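Local structure of putative isochorismatase hydrolase (Oleispira antarctica, 3LQY) at residues N28-G40 and V143-F155. The protein is a putative isochorismatase-family hydrolase, probably cleaving a small substrate that is not established. Sequence-based numbering, arbitrary orientation. Where two conformers were deposited one is given.
With GOL (glycerol), chain B.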
loop_
_atom_site.group_PDB
_atom_site.type_symbol
_atom_site.label_atom_id
_atom_site.label_comp_id
_atom_site.label_asym_id
_atom_site.label_seq_id
_atom_site.Cartn_x
_atom_site.Cartn_y
_atom_site.Cartn_z
ATOM N N ASN A 28 1.654 13.035 -9.976
ATOM C CA ASN A 28 0.327 12.446 -9.716
ATOM C C ASN A 28 -0.024 12.595 -8.235
ATOM O O ASN A 28 -0.259 11.599 -7.560
ATOM C CB ASN A 28 0.311 10.967 -10.146
ATOM C CG ASN A 28 -1.095 10.471 -10.548
ATOM O OD1 ASN A 28 -1.539 10.632 -11.701
ATOM N ND2 ASN A 28 -1.781 9.839 -9.596
ATOM N N PRO A 29 0.007 13.846 -7.718
ATOM C CA PRO A 29 -0.176 14.122 -6.302
ATOM C C PRO A 29 -1.548 13.676 -5.860
ATOM O O PRO A 29 -2.529 13.862 -6.614
ATOM C CB PRO A 29 0.014 15.650 -6.193
ATOM C CG PRO A 29 -0.313 16.152 -7.535
ATOM C CD PRO A 29 0.184 15.089 -8.491
ATOM N N LEU A 30 -1.584 13.021 -4.704
ATOM C CA LEU A 30 -2.826 12.536 -4.114
ATOM C C LEU A 30 -3.176 13.419 -2.956
ATOM O O LEU A 30 -2.376 14.251 -2.549
ATOM C CB LEU A 30 -2.635 11.124 -3.597
ATOM C CG LEU A 30 -2.114 10.107 -4.593
ATOM C CD1 LEU A 30 -1.972 8.760 -3.860
ATOM C CD2 LEU A 30 -3.001 9.928 -5.843
ATOM N N VAL A 31 -4.357 13.209 -2.412
ATOM C CA VAL A 31 -4.865 13.960 -1.268
ATOM C C VAL A 31 -4.448 13.283 0.022
ATOM O O VAL A 31 -4.730 12.116 0.211
ATOM C CB VAL A 31 -6.402 14.055 -1.308
ATOM C CG1 VAL A 31 -6.918 14.646 -0.016
ATOM C CG2 VAL A 31 -6.852 14.865 -2.526
ATOM N N GLY A 32 -3.698 13.999 0.880
ATOM C CA GLY A 32 -3.363 13.455 2.212
ATOM C C GLY A 32 -2.255 12.419 2.227
ATOM O O GLY A 32 -2.117 11.628 3.192
ATOM N N THR A 33 -1.424 12.392 1.194
ATOM C CA THR A 33 -0.391 11.368 1.130
ATOM C C THR A 33 0.604 11.464 2.301
ATOM O O THR A 33 1.041 10.462 2.859
ATOM C CB THR A 33 0.421 11.461 -0.146
ATOM O OG1 THR A 33 -0.417 11.821 -1.245
ATOM C CG2 THR A 33 1.164 10.138 -0.413
ATOM N N GLU A 34 0.976 12.686 2.646
ATOM C CA GLU A 34 1.973 12.902 3.708
ATOM C C GLU A 34 1.492 12.324 5.036
ATOM O O GLU A 34 2.233 11.564 5.711
ATOM C CB GLU A 34 2.276 14.401 3.827
ATOM C CG GLU A 34 3.093 14.942 2.682
ATOM C CD GLU A 34 2.365 15.116 1.374
ATOM O OE1 GLU A 34 1.100 14.941 1.309
ATOM O OE2 GLU A 34 3.064 15.358 0.385
ATOM N N ALA A 35 0.249 12.667 5.399
ATOM C CA ALA A 35 -0.365 12.135 6.605
ATOM C C ALA A 35 -0.467 10.606 6.566
ATOM O O ALA A 35 -0.212 9.945 7.591
ATOM C CB ALA A 35 -1.779 12.741 6.867
ATOM N N ALA A 36 -0.903 10.049 5.413
ATOM C CA ALA A 36 -0.979 8.632 5.251
ATOM C C ALA A 36 0.343 7.919 5.466
ATOM O O ALA A 36 0.417 6.892 6.140
ATOM C CB ALA A 36 -1.590 8.279 3.845
ATOM N N ALA A 37 1.389 8.471 4.858
ATOM C CA ALA A 37 2.750 8.013 5.032
ATOM C C ALA A 37 3.214 8.169 6.476
ATOM O O ALA A 37 3.913 7.306 7.016
ATOM C CB ALA A 37 3.654 8.789 4.077
ATOM N N GLU A 38 2.785 9.231 7.135
ATOM C CA GLU A 38 3.120 9.394 8.547
ATOM C C GLU A 38 2.627 8.205 9.383
ATOM O O GLU A 38 3.345 7.697 10.271
ATOM C CB GLU A 38 2.530 10.693 9.075
ATOM C CG GLU A 38 3.100 11.121 10.375
ATOM C CD GLU A 38 2.216 12.136 11.100
ATOM O OE1 GLU A 38 1.137 12.476 10.541
ATOM O OE2 GLU A 38 2.605 12.570 12.223
ATOM N N GLN A 39 1.395 7.777 9.105
ATOM C CA GLN A 39 0.813 6.592 9.756
ATOM C C GLN A 39 1.494 5.291 9.312
ATOM O O GLN A 39 1.763 4.431 10.125
ATOM C CB GLN A 39 -0.708 6.539 9.531
ATOM C CG GLN A 39 -1.449 7.747 10.132
ATOM C CD GLN A 39 -1.006 8.019 11.539
ATOM O OE1 GLN A 39 -0.388 9.062 11.820
ATOM N NE2 GLN A 39 -1.196 7.045 12.420
ATOM N N GLY A 40 1.787 5.150 8.027
ATOM C CA GLY A 40 2.504 3.973 7.531
ATOM C C GLY A 40 3.855 3.786 8.186
ATOM O O GLY A 40 4.221 2.655 8.488
ATOM N N VAL A 143 -6.375 -3.548 6.682
ATOM C CA VAL A 143 -6.041 -2.344 5.962
ATOM C C VAL A 143 -6.055 -1.239 7.000
ATOM O O VAL A 143 -7.034 -1.080 7.739
ATOM C CB VAL A 143 -7.026 -2.068 4.777
ATOM C CG1 VAL A 143 -6.634 -0.821 4.028
ATOM C CG2 VAL A 143 -7.106 -3.266 3.822
ATOM N N ALA A 144 -4.922 -0.509 7.092
ATOM C CA ALA A 144 -4.854 0.597 8.005
ATOM C C ALA A 144 -5.426 1.783 7.248
ATOM O O ALA A 144 -4.781 2.340 6.393
ATOM C CB ALA A 144 -3.419 0.856 8.446
ATOM N N HIS A 145 -6.632 2.183 7.580
ATOM C CA HIS A 145 -7.364 3.108 6.702
ATOM C C HIS A 145 -6.760 4.506 6.642
ATOM O O HIS A 145 -6.871 5.199 5.627
ATOM C CB HIS A 145 -8.841 3.189 7.094
ATOM C CG HIS A 145 -9.083 3.645 8.496
ATOM N ND1 HIS A 145 -9.045 4.971 8.869
ATOM C CD2 HIS A 145 -9.414 2.951 9.614
ATOM C CE1 HIS A 145 -9.306 5.072 10.165
ATOM N NE2 HIS A 145 -9.534 3.860 10.639
ATOM N N ASP A 146 -6.111 4.923 7.732
ATOM C CA ASP A 146 -5.491 6.244 7.799
ATOM C C ASP A 146 -4.054 6.244 7.261
ATOM O O ASP A 146 -3.389 7.288 7.294
ATOM C CB ASP A 146 -5.594 6.846 9.212
ATOM C CG ASP A 146 -5.016 5.952 10.298
ATOM O OD1 ASP A 146 -4.715 4.776 10.062
ATOM O OD2 ASP A 146 -4.891 6.432 11.423
ATOM N N ALA A 147 -3.603 5.076 6.776
ATOM C CA ALA A 147 -2.324 4.924 6.108
ATOM C C ALA A 147 -2.467 4.623 4.614
ATOM O O ALA A 147 -1.517 4.113 4.001
ATOM C CB ALA A 147 -1.488 3.813 6.797
ATOM N N CYS A 148 -3.617 4.966 4.021
ATOM C CA CYS A 148 -3.798 4.887 2.588
ATOM C C CYS A 148 -4.273 6.253 2.044
ATOM O O CYS A 148 -4.888 7.071 2.734
ATOM C CB CYS A 148 -4.843 3.792 2.226
ATOM S SG CYS A 148 -4.396 2.083 2.775
ATOM N N ALA A 149 -4.108 6.452 0.759
ATOM C CA ALA A 149 -4.445 7.723 0.158
ATOM C C ALA A 149 -5.048 7.539 -1.205
ATOM O O ALA A 149 -4.727 6.590 -1.934
ATOM C CB ALA A 149 -3.155 8.586 0.038
ATOM N N THR A 150 -5.892 8.482 -1.585
ATOM C CA THR A 150 -6.464 8.479 -2.918
ATOM C C THR A 150 -6.600 9.949 -3.366
ATOM O O THR A 150 -5.903 10.836 -2.875
ATOM C CB THR A 150 -7.840 7.652 -2.942
ATOM O OG1 THR A 150 -8.382 7.544 -4.265
ATOM C CG2 THR A 150 -8.868 8.247 -1.982
ATOM N N LEU A 151 -7.471 10.188 -4.328
ATOM C CA LEU A 151 -7.707 11.489 -4.882
ATOM C C LEU A 151 -9.174 11.682 -5.291
ATOM O O LEU A 151 -10.011 10.746 -5.255
ATOM C CB LEU A 151 -6.783 11.725 -6.088
ATOM C CG LEU A 151 -6.657 10.592 -7.135
ATOM C CD1 LEU A 151 -7.896 10.145 -7.834
ATOM C CD2 LEU A 151 -5.641 11.147 -8.166
ATOM N N ASP A 152 -9.482 12.906 -5.693
ATOM C CA ASP A 152 -10.815 13.239 -6.122
ATOM C C ASP A 152 -11.089 12.526 -7.455
ATOM O O ASP A 152 -10.230 12.553 -8.358
ATOM C CB ASP A 152 -10.983 14.750 -6.349
ATOM C CG ASP A 152 -10.905 15.587 -5.079
ATOM O OD1 ASP A 152 -10.798 15.052 -3.967
ATOM O OD2 ASP A 152 -10.895 16.837 -5.204
ATOM N N LEU A 153 -12.300 11.931 -7.590
ATOM C CA LEU A 153 -12.707 11.271 -8.844
ATOM C C LEU A 153 -13.922 11.945 -9.448
ATOM O O LEU A 153 -14.707 12.574 -8.741
ATOM C CB LEU A 153 -12.985 9.777 -8.626
ATOM C CG LEU A 153 -11.773 8.912 -8.245
ATOM C CD1 LEU A 153 -12.243 7.494 -8.041
ATOM C CD2 LEU A 153 -10.674 8.967 -9.295
ATOM N N GLU A 154 -14.064 11.826 -10.765
ATOM C CA GLU A 154 -15.247 12.322 -11.461
ATOM C C GLU A 154 -15.786 11.209 -12.354
ATOM O O GLU A 154 -15.022 10.415 -12.952
ATOM C CB GLU A 154 -14.934 13.606 -12.265
ATOM C CG GLU A 154 -16.121 14.243 -12.963
ATOM C CD GLU A 154 -16.293 13.765 -14.408
ATOM O OE1 GLU A 154 -15.407 13.009 -14.900
ATOM O OE2 GLU A 154 -17.287 14.180 -15.059
ATOM N N PHE A 155 -17.097 11.138 -12.432
ATOM C CA PHE A 155 -17.700 10.225 -13.349
ATOM C C PHE A 155 -19.020 10.770 -13.884
ATOM O O PHE A 155 -19.941 11.093 -13.112
ATOM C CB PHE A 155 -17.930 8.842 -12.711
ATOM C CG PHE A 155 -18.576 7.889 -13.639
ATOM C CD1 PHE A 155 -17.867 7.376 -14.711
ATOM C CD2 PHE A 155 -19.909 7.505 -13.468
ATOM C CE1 PHE A 155 -18.472 6.507 -15.619
ATOM C CE2 PHE A 155 -20.527 6.630 -14.371
ATOM C CZ PHE A 155 -19.799 6.110 -15.435
HETATM C C1 GOL B . -7.085 10.321 1.846
HETATM O O1 GOL B . -6.794 10.275 0.455
HETATM C C2 GOL B . -8.592 10.533 2.152
HETATM O O2 GOL B . -9.111 11.812 1.866
HETATM C C3 GOL B . -8.855 10.277 3.633
HETATM O O3 GOL B . -9.959 11.001 4.137
#
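Leu30 holds its CG anti to the carbonyl carbon (chi1 -55°), whereas CG of Leu151 is wedged between backbone N and carbonyl carbon (chi1 46°). With these torsions the two side chains cross at a slant and their CD2 methyls come together, 3.7 Å apart. The other branch of Leu30, CD1, reaches CB of Ala149 at 4.1 Å, and Ala121 of strand 115-121 lies against the same side chain. With an alanine at Leu30 both branches would be gone, and Leu151 CD2 would probably lose its contact and Ala149 CB one of its neighbours, leaving a gap beside Leu151. Just beyond, Val31 N donates to Thr150 O over 2.9 Å, the one hydrogen bond directly joining 28-40 to 143-155. A glycerol, probably from the crystallisation liquor, adds an indirect link: its O1 gives a hydrogen bond to Val31 O and accepts one from Thr150 N.

Past Gly32, the N-cap, small residues let helix 33-49 settle close on the chain. Ala36 CA makes a nearly straight CA-H...O contact with Asp146 O (3.4 Å, 167° at the hydrogen), and Ala147 CA returns one to Ala36 O. Gln39 lays CG over Asp146 O at 3.5 Å; its amide and the Asp146 carboxylate are turned well apart and bond elsewhere, OE1 to Lys42 NZ and OD1 to Ala183 N. Here the start of helix 33-49 and the loop before it pack on the corner and extended chain that leave the parallel sheet at the C-terminal end of strand 140-149, in the alpha/beta fold of isochorismatase-like hydrolases.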